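Local coordinates for protein KLLA0B12012p (Kluyveromyces lactis, PDB 6Y3P) that probably binds ATP through its C-terminal ATP-grasp domain of the tubulin-tyrosine ligase family and, as Pby1, directly partners the mRNA decapping enzyme Dcp2, at residues 374-378 against 379-383; 255-258 against 259-262; 280-283 against 284-287; 80-83 against 84-87. All blocks are in the same frame, centred on the assembly; numbering follows the deposited sequence.

Overall arrangement
All four contacts are local, each made round a turn or along a helix within the tubulin-tyrosine ligase family region of this ATP-grasp domain, and none touches another. Interaction 4, where helix 78-81 passes into helix 83-95, lies closest to the middle of the chain, about 10 Å from its centre. Interaction 1, at the end of helix 357-375, and interaction 2, on the surface helix 256-264, lie on opposite sides of that centre, their own centres about 49 Å apart. Interaction 3 turns off the end of strand 279-281, about 31 Å from interaction 2 and 29 Å from interaction 4, centre to centre. It carries a sulfate ion, probably from the crystallisation liquor, held by K286 and R293.

Interaction 1. Residues 374-378 against 379-383; sequences CVRPM and FNLPP
L381 lies against one face of the R376 guanidinium, its CB 3.6 Å above the plane and shifted toward the rim, while the carbonyl of P382 meets the edge. NE and NH2 of R376 grip the oxygen side-on, NE to P382 O at 2.8 Å and NH2 to P382 O at 3.1 Å, and this oxygen is only 3° out of the guanidinium plane. NH2 lies in the carbonyl plane and meets a lone pair of P382 O, whereas NE is tilted 28° from that plane. The arginine chain bends at chi3 (59°), which turns its flat end onto the proline carbonyl. The other flat group, the F379 ring, turns its edge to V375 O, 3.3 Å from CD1, and runs side by side with the V375 side chain, CE1 to CG1 at 3.9 Å. With an alanine in place of R376 both donors to P382 O are gone, and the proline segment would probably be freer to swing away. The backbone has the pattern of a Schellman motif: L381 N bonds R376 O at 3.1 Å, N380 N bonds P377 O weakly, and N380 takes a positive phi. R376 O also accepts F379 N at 2.9 Å, its two donors arriving from opposite faces of the carbonyl plane. R376 NH1 bonds H31 O at the end of helix 21-31. F379 packs on A8 and I10 of strand 8-12 and on L48 and F50 of strand 48-52, and C374 touches strand 215-224, which sets the end of helix 357-375 against both the parallel sheet and the large antiparallel sheet.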
ATOM      1  N   CYS A 374       5.297  17.414   9.064  1.00 48.79           N
ATOM      2  CA  CYS A 374       6.087  16.336   9.666  1.00 48.01           C
ATOM      3  C   CYS A 374       7.560  16.704   9.903  1.00 52.64           C
ATOM      4  O   CYS A 374       8.118  16.359  10.955  1.00 51.75           O
ATOM      5  CB  CYS A 374       5.955  15.063   8.830  1.00 47.29           C
ATOM      6  SG  CYS A 374       4.243  14.568   8.472  1.00 50.02           S
ATOM      7  N   VAL A 375       8.199  17.376   8.907  1.00 48.62           N
ATOM      8  CA  VAL A 375       9.619  17.711   8.976  1.00 47.20           C
ATOM      9  C   VAL A 375       9.863  18.896   9.903  1.00 51.29           C
ATOM     10  O   VAL A 375      10.779  18.813  10.699  1.00 51.54           O
ATOM     11  CB  VAL A 375      10.270  17.883   7.567  1.00 49.40           C
ATOM     12  CG1 VAL A 375      11.751  18.309   7.658  1.00 49.45           C
ATOM     13  CG2 VAL A 375      10.124  16.603   6.747  1.00 47.46           C
ATOM     14  N   ARG A 376       9.091  19.994   9.798  1.00 48.91           N
ATOM     15  CA  ARG A 376       9.283  21.182  10.656  1.00 50.15           C
ATOM     16  C   ARG A 376       9.378  20.827  12.168  1.00 54.96           C
ATOM     17  O   ARG A 376      10.369  21.224  12.786  1.00 54.13           O
ATOM     18  CB  ARG A 376       8.191  22.250  10.402  1.00 50.18           C
ATOM     19  CG  ARG A 376       8.478  23.228   9.265  1.00 55.24           C
ATOM     20  CD  ARG A 376       7.322  24.212   9.087  1.00 56.20           C
ATOM     21  NE  ARG A 376       7.069  24.982  10.312  1.00 64.21           N
ATOM     22  CZ  ARG A 376       7.614  26.162  10.591  1.00 75.22           C
ATOM     23  NH1 ARG A 376       8.428  26.749   9.723  1.00 61.48           N
ATOM     24  NH2 ARG A 376       7.340  26.769  11.734  1.00 70.57           N
ATOM     25  N   PRO A 377       8.449  19.997  12.746  1.00 52.90           N
ATOM     26  CA  PRO A 377       8.538  19.651  14.177  1.00 53.60           C
ATOM     27  C   PRO A 377       9.794  18.895  14.653  1.00 57.90           C
ATOM     28  O   PRO A 377      10.118  18.966  15.839  1.00 56.48           O
ATOM     29  CB  PRO A 377       7.274  18.818  14.403  1.00 54.89           C
ATOM     30  CG  PRO A 377       6.341  19.288  13.394  1.00 58.23           C
ATOM     31  CD  PRO A 377       7.194  19.456  12.185  1.00 53.78           C
ATOM     32  N   MET A 378      10.515  18.206  13.758  1.00 56.09           N
ATOM     33  CA  MET A 378      11.730  17.521  14.195  1.00 56.44           C
ATOM     34  C   MET A 378      12.902  18.507  14.272  1.00 64.70           C
ATOM     35  O   MET A 378      13.947  18.172  14.821  1.00 64.82           O
ATOM     36  CB  MET A 378      12.053  16.223  13.406  1.00 57.75           C
ATOM     37  CG  MET A 378      11.609  16.194  11.953  1.00 59.60           C
ATOM     38  SD  MET A 378      11.780  14.604  11.083  1.00 61.68           S
ATOM     39  CE  MET A 378      10.802  13.490  12.224  1.00 58.14           C
ATOM     40  N   PHE A 379      12.681  19.753  13.812  1.00 64.41           N
ATOM     41  CA  PHE A 379      13.645  20.850  13.874  1.00 66.10           C
ATOM     42  C   PHE A 379      13.171  21.876  14.915  1.00 71.64           C
ATOM     43  O   PHE A 379      13.630  23.019  14.915  1.00 73.01           O
ATOM     44  CB  PHE A 379      13.784  21.489  12.482  1.00 68.29           C
ATOM     45  CG  PHE A 379      14.601  20.644  11.541  1.00 70.27           C
ATOM     46  CD1 PHE A 379      14.018  19.609  10.828  1.00 72.54           C
ATOM     47  CD2 PHE A 379      15.958  20.875  11.374  1.00 74.29           C
ATOM     48  CE1 PHE A 379      14.785  18.811   9.984  1.00 73.61           C
ATOM     49  CE2 PHE A 379      16.729  20.062  10.541  1.00 76.72           C
ATOM     50  CZ  PHE A 379      16.135  19.042   9.849  1.00 73.63           C
ATOM     51  N   ASN A 380      12.233  21.448  15.792  1.00 67.35           N
ATOM     52  CA  ASN A 380      11.598  22.217  16.867  1.00 68.06           C
ATOM     53  C   ASN A 380      10.773  23.433  16.348  1.00 72.69           C
ATOM     54  O   ASN A 380      10.463  24.355  17.112  1.00 73.57           O
ATOM     55  CB  ASN A 380      12.610  22.619  17.967  1.00 67.50           C
ATOM     56  CG  ASN A 380      11.968  23.055  19.272  1.00 95.28           C
ATOM     57  OD1 ASN A 380      10.988  22.462  19.748  1.00 84.79           O
ATOM     58  ND2 ASN A 380      12.482  24.135  19.861  1.00 91.16           N
ATOM     59  N   LEU A 381      10.367  23.391  15.064  1.00 68.32           N
ATOM     60  CA  LEU A 381       9.537  24.413  14.417  1.00 67.58           C
ATOM     61  C   LEU A 381       8.060  23.976  14.449  1.00 72.75           C
ATOM     62  O   LEU A 381       7.782  22.807  14.180  1.00 70.14           O
ATOM     63  CB  LEU A 381       9.992  24.673  12.970  1.00 67.03           C
ATOM     64  CG  LEU A 381      11.465  25.067  12.787  1.00 72.44           C
ATOM     65  CD1 LEU A 381      11.875  25.048  11.317  1.00 71.46           C
ATOM     66  CD2 LEU A 381      11.745  26.431  13.395  1.00 76.98           C
ATOM     67  N   PRO A 382       7.102  24.872  14.803  1.00 72.53           N
ATOM     68  CA  PRO A 382       5.687  24.447  14.858  1.00 72.90           C
ATOM     69  C   PRO A 382       5.104  23.912  13.542  1.00 77.02           C
ATOM     70  O   PRO A 382       5.370  24.478  12.481  1.00 76.28           O
ATOM     71  CB  PRO A 382       4.941  25.714  15.314  1.00 75.57           C
ATOM     72  CG  PRO A 382       5.868  26.846  15.018  1.00 80.58           C
ATOM     73  CD  PRO A 382       7.254  26.292  15.185  1.00 75.52           C
ATOM     74  N   PRO A 383       4.297  22.831  13.589  1.00 74.03           N
ATOM     75  CA  PRO A 383       3.676  22.331  12.345  1.00 74.30           C
ATOM     76  C   PRO A 383       2.747  23.377  11.704  1.00 82.37           C
ATOM     77  O   PRO A 383       1.839  23.892  12.355  1.00 81.15           O
ATOM     78  CB  PRO A 383       2.923  21.068  12.791  1.00 74.92           C
ATOM     79  CG  PRO A 383       2.728  21.224  14.259  1.00 79.47           C
ATOM     80  CD  PRO A 383       3.871  22.051  14.772  1.00 75.37           C
TER

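Interaction 2. Residues 255-258 against 259-262; sequences DIEQ and LACH
Q258 and L259, neighbours in the first turns of helix 256-264, have the most surface buried here, and the backbone carbonyl of Q258 is where several groups meet. The Q258 oxygen is approached from the next turn by two side chains: C261 SG at 3.3 Å from Q258 O, and H262 CD2 at 3.0 Å from Q258 O, the imidazole being neither face-on nor edge-on to it. C261 SG also sits over the centre of one face of the H262 ring, 3.9 Å above its plane. The Q258 side chain itself extends away from the following turn, with chi2 near 180° (175°). L259 has CG swung away from its own nitrogen, chi1 -150°, so that the branch leaves the helix and CB alone stays near the backbone, 3.8 Å from I256 O. Next in buried surface come I256 and A260. A260 N gives a hydrogen bond of 2.8 Å to I256 O, and A260 CB lies 3.4 Å from that same oxygen. One residue on, C261 N bonds E257 O only weakly. D255 occupies the N-cap position, though its side chain makes no capping bond. Outside the segments I256 touches Y251, H262 touches S148, and A260 O accepts a bond from T264 OG1. This is a surface helix following strand 253-254, and the two segments are joined by main-chain helical bonds: no salt bridge and no apolar side-chain pair links them, so the chemistry of the contact is carried mainly by carbonyl oxygens.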
ATOM      1  N   ASP A 255      -4.866 -12.618 -17.170  1.00 87.53           N
ATOM      2  CA  ASP A 255      -3.451 -12.305 -17.414  1.00 89.11           C
ATOM      3  C   ASP A 255      -2.760 -13.460 -18.202  1.00 93.99           C
ATOM      4  O   ASP A 255      -1.653 -13.894 -17.861  1.00 93.82           O
ATOM      5  CB  ASP A 255      -2.696 -11.913 -16.110  1.00 91.47           C
ATOM      6  CG  ASP A 255      -3.327 -10.784 -15.300  1.00107.84           C
ATOM      7  OD1 ASP A 255      -3.443  -9.655 -15.839  1.00109.67           O
ATOM      8  OD2 ASP A 255      -3.650 -11.014 -14.106  1.00113.34           O
ATOM      9  N   ILE A 256      -3.456 -13.966 -19.247  1.00 91.57           N
ATOM     10  CA  ILE A 256      -2.970 -15.026 -20.152  1.00 92.89           C
ATOM     11  C   ILE A 256      -1.768 -14.501 -20.959  1.00 98.10           C
ATOM     12  O   ILE A 256      -0.801 -15.243 -21.186  1.00 98.02           O
ATOM     13  CB  ILE A 256      -4.105 -15.609 -21.071  1.00 96.40           C
ATOM     14  CG1 ILE A 256      -3.614 -16.775 -21.989  1.00 97.85           C
ATOM     15  CG2 ILE A 256      -4.834 -14.524 -21.904  1.00 96.92           C
ATOM     16  CD1 ILE A 256      -3.278 -18.122 -21.294  1.00103.27           C
ATOM     17  N   GLU A 257      -1.829 -13.198 -21.337  1.00 94.76           N
ATOM     18  CA  GLU A 257      -0.812 -12.464 -22.091  1.00 95.47           C
ATOM     19  C   GLU A 257       0.517 -12.382 -21.342  1.00 99.89           C
ATOM     20  O   GLU A 257       1.552 -12.164 -21.967  1.00100.45           O
ATOM     21  CB  GLU A 257      -1.320 -11.069 -22.502  1.00 96.40           C
ATOM     22  CG  GLU A 257      -2.590 -11.079 -23.350  1.00105.05           C
ATOM     23  CD  GLU A 257      -2.515 -11.525 -24.801  1.00115.39           C
ATOM     24  OE1 GLU A 257      -1.702 -12.424 -25.124  1.00 98.77           O
ATOM     25  OE2 GLU A 257      -3.316 -11.001 -25.611  1.00 99.41           O
ATOM     26  N   GLN A 258       0.485 -12.586 -20.016  1.00 96.17           N
ATOM     27  CA  GLN A 258       1.666 -12.622 -19.162  1.00 96.37           C
ATOM     28  C   GLN A 258       2.289 -14.024 -19.231  1.00102.10           C
ATOM     29  O   GLN A 258       3.507 -14.126 -19.376  1.00102.86           O
ATOM     30  CB  GLN A 258       1.326 -12.205 -17.722  1.00 96.82           C
ATOM     31  CG  GLN A 258       0.926 -10.724 -17.607  1.00113.74           C
ATOM     32  CD  GLN A 258       0.471 -10.289 -16.229  1.00137.52           C
ATOM     33  OE1 GLN A 258       0.478 -11.051 -15.250  1.00134.29           O
ATOM     34  NE2 GLN A 258       0.046  -9.040 -16.122  1.00129.99           N
ATOM     35  N   LEU A 259       1.462 -15.100 -19.189  1.00 98.86           N
ATOM     36  CA  LEU A 259       1.964 -16.480 -19.294  1.00 99.65           C
ATOM     37  C   LEU A 259       2.379 -16.837 -20.738  1.00104.48           C
ATOM     38  O   LEU A 259       3.244 -17.702 -20.929  1.00105.16           O
ATOM     39  CB  LEU A 259       0.988 -17.518 -18.691  1.00 99.50           C
ATOM     40  CG  LEU A 259       1.636 -18.797 -18.107  1.00104.79           C
ATOM     41  CD1 LEU A 259       2.191 -18.566 -16.701  1.00104.26           C
ATOM     42  CD2 LEU A 259       0.660 -19.947 -18.088  1.00106.84           C
ATOM     43  N   ALA A 260       1.791 -16.141 -21.743  1.00100.38           N
ATOM     44  CA  ALA A 260       2.122 -16.291 -23.166  1.00101.05           C
ATOM     45  C   ALA A 260       3.451 -15.579 -23.454  1.00104.75           C
ATOM     46  O   ALA A 260       4.218 -16.035 -24.306  1.00104.45           O
ATOM     47  CB  ALA A 260       1.018 -15.703 -24.032  1.00101.40           C
ATOM     48  N   CYS A 261       3.718 -14.465 -22.722  1.00100.87           N
ATOM     49  CA  CYS A 261       4.945 -13.665 -22.811  1.00101.18           C
ATOM     50  C   CYS A 261       6.189 -14.469 -22.395  1.00105.52           C
ATOM     51  O   CYS A 261       7.249 -14.256 -22.969  1.00106.18           O
ATOM     52  CB  CYS A 261       4.813 -12.338 -22.050  1.00100.50           C
ATOM     53  SG  CYS A 261       5.855 -12.171 -20.568  1.00103.94           S
ATOM     54  N   HIS A 262       6.053 -15.403 -21.434  1.00101.66           N
ATOM     55  CA  HIS A 262       7.164 -16.249 -20.986  1.00102.44           C
ATOM     56  C   HIS A 262       7.476 -17.370 -21.983  1.00105.30           C
ATOM     57  O   HIS A 262       8.624 -17.826 -22.050  1.00106.54           O
ATOM     58  CB  HIS A 262       6.943 -16.776 -19.557  1.00103.37           C
ATOM     59  CG  HIS A 262       6.816 -15.678 -18.543  1.00106.65           C
ATOM     60  ND1 HIS A 262       7.854 -14.781 -18.308  1.00109.05           N
ATOM     61  CD2 HIS A 262       5.769 -15.345 -17.751  1.00107.95           C
ATOM     62  CE1 HIS A 262       7.404 -13.941 -17.387  1.00107.60           C
ATOM     63  NE2 HIS A 262       6.152 -14.232 -17.027  1.00107.18           N
TER

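Interaction 3. Residues 280-283 against 284-287; sequences IEFD and ALKD. With SO4 (sulfate ion), chain D.
L285 folds back over I280, CD2 of the leucine 4.0 Å from CG2 of the isoleucine, the two side chains crossing at an angle. The turn is a short 3-10 segment that ends strand 279-281 of the large antiparallel sheet of this ATP-grasp domain and leads on toward helix 290-313. Two successive i to i+3 bonds define it: A284 N to E281 O at 3.0 Å, and L285 N to F282 O at 3.1 Å, straighter at the hydrogen (162°). L285 keeps CG beside its backbone N (chi1 -56°), which places CD1 4.2 Å from CD1 of the F282 ring while CD2 reaches the isoleucine. A284 CB supplements this apolar patch by touching I280 CG2. A serine in place of L285 removes CD1 and CD2 and is likely to open a gap between I280 CG2, the F282 ring and A237 and F239 of strand 228-239, on which the leucine also packs. Strand 228-239 pairs with strand 279-281 and its continuation through backbone bonds of I280 with A237 and of F282 with M235. The acidic groups have partners beyond the turn: D283 OD1 forms salt bridges with R297 and R293, and E281 one with R234. OD2 of D283 makes a long salt bridge to K286 NZ. The lysine chain bends at chi2 (-53°) and returns over the turn, where its nitrogen joins R293 in binding the sulfate. K286 NZ lies 3.3 Å from sulfate O3 and, on the protein side, 2.7 Å from D283 O, tilted out of that carbonyl plane.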
ATOM      1  N   ILE A 280      -5.025   9.145 -13.543  1.00 52.30           N
ATOM      2  CA  ILE A 280      -5.902  10.304 -13.364  1.00 51.40           C
ATOM      3  C   ILE A 280      -6.057  10.438 -11.847  1.00 53.22           C
ATOM      4  O   ILE A 280      -6.105   9.419 -11.133  1.00 51.13           O
ATOM      5  CB  ILE A 280      -7.313  10.059 -14.016  1.00 54.91           C
ATOM      6  CG1 ILE A 280      -7.234   9.562 -15.493  1.00 56.96           C
ATOM      7  CG2 ILE A 280      -8.267  11.285 -13.894  1.00 55.47           C
ATOM      8  CD1 ILE A 280      -6.532  10.515 -16.558  1.00 69.94           C
ATOM      9  N   GLU A 281      -6.184  11.685 -11.366  1.00 48.46           N
ATOM     10  CA  GLU A 281      -6.466  11.985  -9.967  1.00 46.11           C
ATOM     11  C   GLU A 281      -7.872  11.450  -9.699  1.00 45.58           C
ATOM     12  O   GLU A 281      -8.811  11.705 -10.474  1.00 43.25           O
ATOM     13  CB  GLU A 281      -6.408  13.498  -9.689  1.00 48.28           C
ATOM     14  CG  GLU A 281      -6.530  13.831  -8.204  1.00 58.83           C
ATOM     15  CD  GLU A 281      -6.546  15.293  -7.804  1.00 68.98           C
ATOM     16  OE1 GLU A 281      -6.355  16.163  -8.684  1.00 71.57           O
ATOM     17  OE2 GLU A 281      -6.769  15.565  -6.603  1.00 62.00           O
ATOM     18  N   PHE A 282      -8.002  10.683  -8.607  1.00 41.03           N
ATOM     19  CA  PHE A 282      -9.266  10.088  -8.206  1.00 40.68           C
ATOM     20  C   PHE A 282     -10.455  11.052  -8.195  1.00 47.17           C
ATOM     21  O   PHE A 282     -11.511  10.702  -8.729  1.00 48.55           O
ATOM     22  CB  PHE A 282      -9.108   9.407  -6.855  1.00 41.93           C
ATOM     23  CG  PHE A 282     -10.412   8.883  -6.308  1.00 42.21           C
ATOM     24  CD1 PHE A 282     -10.989   7.736  -6.830  1.00 40.64           C
ATOM     25  CD2 PHE A 282     -11.039   9.519  -5.239  1.00 45.46           C
ATOM     26  CE1 PHE A 282     -12.183   7.245  -6.317  1.00 42.01           C
ATOM     27  CE2 PHE A 282     -12.254   9.033  -4.735  1.00 47.52           C
ATOM     28  CZ  PHE A 282     -12.821   7.903  -5.285  1.00 43.80           C
ATOM     29  N   ASP A 283     -10.290  12.263  -7.611  1.00 45.24           N
ATOM     30  CA  ASP A 283     -11.368  13.249  -7.504  1.00 46.41           C
ATOM     31  C   ASP A 283     -11.794  13.836  -8.836  1.00 49.88           C
ATOM     32  O   ASP A 283     -12.867  14.430  -8.925  1.00 49.88           O
ATOM     33  CB  ASP A 283     -11.034  14.371  -6.495  1.00 50.26           C
ATOM     34  CG  ASP A 283     -12.269  15.123  -6.001  1.00 66.53           C
ATOM     35  OD1 ASP A 283     -13.165  14.476  -5.411  1.00 66.15           O
ATOM     36  OD2 ASP A 283     -12.380  16.340  -6.286  1.00 74.72           O
ATOM     37  N   ALA A 284     -10.967  13.674  -9.872  1.00 46.10           N
ATOM     38  CA  ALA A 284     -11.292  14.147 -11.209  1.00 45.95           C
ATOM     39  C   ALA A 284     -12.262  13.177 -11.912  1.00 46.46           C
ATOM     40  O   ALA A 284     -12.707  13.492 -13.010  1.00 48.29           O
ATOM     41  CB  ALA A 284     -10.010  14.305 -12.035  1.00 47.19           C
ATOM     42  N   LEU A 285     -12.557  11.987 -11.319  1.00 39.60           N
ATOM     43  CA  LEU A 285     -13.484  11.029 -11.927  1.00 38.80           C
ATOM     44  C   LEU A 285     -14.939  11.443 -11.549  1.00 44.33           C
ATOM     45  O   LEU A 285     -15.413  11.134 -10.462  1.00 43.99           O
ATOM     46  CB  LEU A 285     -13.140   9.599 -11.499  1.00 37.24           C
ATOM     47  CG  LEU A 285     -11.687   9.127 -11.803  1.00 40.49           C
ATOM     48  CD1 LEU A 285     -11.368   7.831 -11.050  1.00 38.66           C
ATOM     49  CD2 LEU A 285     -11.447   8.951 -13.327  1.00 39.56           C
ATOM     50  N   LYS A 286     -15.603  12.222 -12.433  1.00 40.66           N
ATOM     51  CA  LYS A 286     -16.923  12.772 -12.152  1.00 40.13           C
ATOM     52  C   LYS A 286     -18.048  11.770 -12.335  1.00 45.31           C
ATOM     53  O   LYS A 286     -19.146  12.009 -11.835  1.00 44.88           O
ATOM     54  CB  LYS A 286     -17.181  14.076 -12.921  1.00 41.59           C
ATOM     55  CG  LYS A 286     -16.141  15.180 -12.678  1.00 48.70           C
ATOM     56  CD  LYS A 286     -15.890  15.518 -11.206  1.00 49.40           C
ATOM     57  CE  LYS A 286     -14.831  16.587 -11.059  1.00 45.60           C
ATOM     58  NZ  LYS A 286     -14.300  16.656  -9.669  1.00 50.16           N
ATOM     59  N   ASP A 287     -17.775  10.615 -12.979  1.00 42.57           N
ATOM     60  CA  ASP A 287     -18.769   9.546 -13.113  1.00 40.28           C
ATOM     61  C   ASP A 287     -18.976   8.815 -11.778  1.00 43.51           C
ATOM     62  O   ASP A 287     -19.959   8.073 -11.606  1.00 43.46           O
ATOM     63  CB  ASP A 287     -18.452   8.624 -14.279  1.00 40.90           C
ATOM     64  CG  ASP A 287     -18.810   9.233 -15.623  1.00 42.81           C
ATOM     65  OD1 ASP A 287     -19.640  10.194 -15.656  1.00 38.77           O
ATOM     66  OD2 ASP A 287     -18.368   8.695 -16.641  1.00 55.94           O
TER
HETATM   67  S   SO4 D 803     -17.609  17.949  -7.981  1.00102.91           S
HETATM   68  O1  SO4 D 803     -18.878  17.232  -8.123  1.00104.57           O
HETATM   69  O2  SO4 D 803     -17.795  19.110  -7.104  1.00102.23           O
HETATM   70  O3  SO4 D 803     -16.618  17.053  -7.387  1.00102.96           O
HETATM   71  O4  SO4 D 803     -17.150  18.392  -9.305  1.00102.15           O

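Interaction 4. Residues 80-83 against 84-87; sequences IIRK and HYLS
R82 and Y85 both set CG beside their own backbone N (chi1 -69° in each), and the arginine then bends at chi2 and chi3, which carries its guanidinium alongside the tyrosine ring. The two side chains run the same way with their planes 79° apart, so that the ring turns its edge to a face of the guanidinium, with Y85 CE2 3.8 Å from R82 NH2. Closer to the backbone, R82 CB lies 3.9 Å from Y85 CD2. L86 sends CG away from its nitrogen and divides its methyls: CD1 comes within 4.1 Å of I80 CB and 3.6 Å of I80 O, while CD2 touches K83 CD at 3.9 Å. K83 is bent at chi2 and chi4 and passes obliquely over the leucine on its way inward. Along the backbone L86 N bonds R82 O at 2.7 Å, and S87 N bonds K83 O weakly at 3.4 Å. R82, with extended backbone angles, is at once the residue where helix 78-81 is left and the N-cap position of helix 83-95. The arrangement is thus a sharp break between two consecutive helices, across which the leucine reaches back to the last turn of the first. The ammonium of K83 ends among three acceptors, L344 O, Q198 OE1 and L107 O, and S87 OG bonds S109 O of strand 109-113. Y85 makes a cation-pi contact with K78, I80 packs on F308 and A311 and L86 on L307, all of helix 290-313, and I80 and I81 both rest on V346 of strand 341-347.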
ATOM      1  N   ILE A  80       3.606  -4.639   7.603  1.00 56.62           N
ATOM      2  CA  ILE A  80       2.640  -3.959   6.729  1.00 55.73           C
ATOM      3  C   ILE A  80       3.106  -3.934   5.264  1.00 58.05           C
ATOM      4  O   ILE A  80       2.267  -4.057   4.386  1.00 57.13           O
ATOM      5  CB  ILE A  80       2.158  -2.548   7.231  1.00 58.79           C
ATOM      6  CG1 ILE A  80       3.192  -1.419   6.989  1.00 59.61           C
ATOM      7  CG2 ILE A  80       1.722  -2.596   8.701  1.00 58.35           C
ATOM      8  CD1 ILE A  80       2.631  -0.022   7.033  1.00 60.29           C
ATOM      9  N   ILE A  81       4.418  -3.819   4.985  1.00 56.10           N
ATOM     10  CA  ILE A  81       4.886  -3.767   3.581  1.00 55.26           C
ATOM     11  C   ILE A  81       5.008  -5.165   2.946  1.00 60.19           C
ATOM     12  O   ILE A  81       5.114  -5.262   1.724  1.00 59.54           O
ATOM     13  CB  ILE A  81       6.154  -2.897   3.354  1.00 57.65           C
ATOM     14  CG1 ILE A  81       7.366  -3.380   4.200  1.00 59.16           C
ATOM     15  CG2 ILE A  81       5.831  -1.419   3.583  1.00 54.26           C
ATOM     16  CD1 ILE A  81       8.762  -2.941   3.683  1.00 61.96           C
ATOM     17  N   ARG A  82       4.916  -6.239   3.745  1.00 59.56           N
ATOM     18  CA  ARG A  82       4.941  -7.594   3.192  1.00 60.93           C
ATOM     19  C   ARG A  82       3.525  -8.142   3.220  1.00 64.54           C
ATOM     20  O   ARG A  82       2.965  -8.318   4.298  1.00 62.68           O
ATOM     21  CB  ARG A  82       5.926  -8.508   3.944  1.00 63.99           C
ATOM     22  CG  ARG A  82       7.399  -8.144   3.739  1.00 76.20           C
ATOM     23  CD  ARG A  82       8.022  -8.810   2.518  1.00 90.97           C
ATOM     24  NE  ARG A  82       8.036 -10.275   2.617  1.00103.91           N
ATOM     25  CZ  ARG A  82       8.973 -10.985   3.242  1.00122.41           C
ATOM     26  NH1 ARG A  82       9.988 -10.377   3.847  1.00107.96           N
ATOM     27  NH2 ARG A  82       8.899 -12.309   3.271  1.00112.19           N
ATOM     28  N   LYS A  83       2.941  -8.392   2.029  1.00 62.59           N
ATOM     29  CA  LYS A  83       1.558  -8.866   1.860  1.00 62.71           C
ATOM     30  C   LYS A  83       1.265 -10.192   2.601  1.00 68.51           C
ATOM     31  O   LYS A  83       0.128 -10.378   3.029  1.00 69.33           O
ATOM     32  CB  LYS A  83       1.155  -8.918   0.359  1.00 64.67           C
ATOM     33  CG  LYS A  83      -0.337  -9.200   0.027  1.00 71.36           C
ATOM     34  CD  LYS A  83      -1.386  -8.537   0.958  1.00 75.03           C
ATOM     35  CE  LYS A  83      -2.755  -9.199   0.940  1.00 70.21           C
ATOM     36  NZ  LYS A  83      -3.563  -8.827  -0.266  1.00 63.25           N
ATOM     37  N   HIS A  84       2.267 -11.067   2.834  1.00 65.52           N
ATOM     38  CA  HIS A  84       1.996 -12.285   3.600  1.00 65.88           C
ATOM     39  C   HIS A  84       1.794 -11.896   5.074  1.00 70.69           C
ATOM     40  O   HIS A  84       0.788 -12.262   5.693  1.00 72.90           O
ATOM     41  CB  HIS A  84       3.108 -13.342   3.421  1.00 67.84           C
ATOM     42  CG  HIS A  84       3.013 -14.511   4.366  1.00 72.71           C
ATOM     43  ND1 HIS A  84       3.662 -14.505   5.595  1.00 75.42           N
ATOM     44  CD2 HIS A  84       2.352 -15.688   4.233  1.00 75.08           C
ATOM     45  CE1 HIS A  84       3.367 -15.662   6.170  1.00 75.56           C
ATOM     46  NE2 HIS A  84       2.592 -16.413   5.389  1.00 75.87           N
ATOM     47  N   TYR A  85       2.702 -11.070   5.586  1.00 64.72           N
ATOM     48  CA  TYR A  85       2.707 -10.612   6.965  1.00 63.89           C
ATOM     49  C   TYR A  85       1.563  -9.636   7.275  1.00 64.24           C
ATOM     50  O   TYR A  85       1.006  -9.709   8.372  1.00 64.13           O
ATOM     51  CB  TYR A  85       4.096 -10.066   7.315  1.00 65.66           C
ATOM     52  CG  TYR A  85       5.095 -11.201   7.362  1.00 70.68           C
ATOM     53  CD1 TYR A  85       5.279 -11.943   8.526  1.00 74.03           C
ATOM     54  CD2 TYR A  85       5.746 -11.635   6.205  1.00 72.18           C
ATOM     55  CE1 TYR A  85       6.131 -13.047   8.559  1.00 76.17           C
ATOM     56  CE2 TYR A  85       6.592 -12.747   6.221  1.00 74.50           C
ATOM     57  CZ  TYR A  85       6.801 -13.437   7.409  1.00 84.19           C
ATOM     58  OH  TYR A  85       7.677 -14.502   7.469  1.00 86.13           O
ATOM     59  N   LEU A  86       1.153  -8.805   6.285  1.00 57.45           N
ATOM     60  CA  LEU A  86       0.034  -7.861   6.364  1.00 55.82           C
ATOM     61  C   LEU A  86      -1.216  -8.642   6.736  1.00 60.66           C
ATOM     62  O   LEU A  86      -1.894  -8.271   7.696  1.00 59.83           O
ATOM     63  CB  LEU A  86      -0.182  -7.121   5.010  1.00 54.29           C
ATOM     64  CG  LEU A  86      -1.283  -6.056   4.958  1.00 56.51           C
ATOM     65  CD1 LEU A  86      -0.919  -4.836   5.813  1.00 55.94           C
ATOM     66  CD2 LEU A  86      -1.543  -5.607   3.528  1.00 57.56           C
ATOM     67  N   SER A  87      -1.474  -9.757   5.999  1.00 58.84           N
ATOM     68  CA  SER A  87      -2.589 -10.671   6.210  1.00 59.50           C
ATOM     69  C   SER A  87      -2.606 -11.125   7.650  1.00 66.46           C
ATOM     70  O   SER A  87      -3.622 -10.935   8.313  1.00 68.05           O
ATOM     71  CB  SER A  87      -2.514 -11.861   5.256  1.00 62.93           C
ATOM     72  OG  SER A  87      -3.447 -11.740   4.191  1.00 69.22           O
TER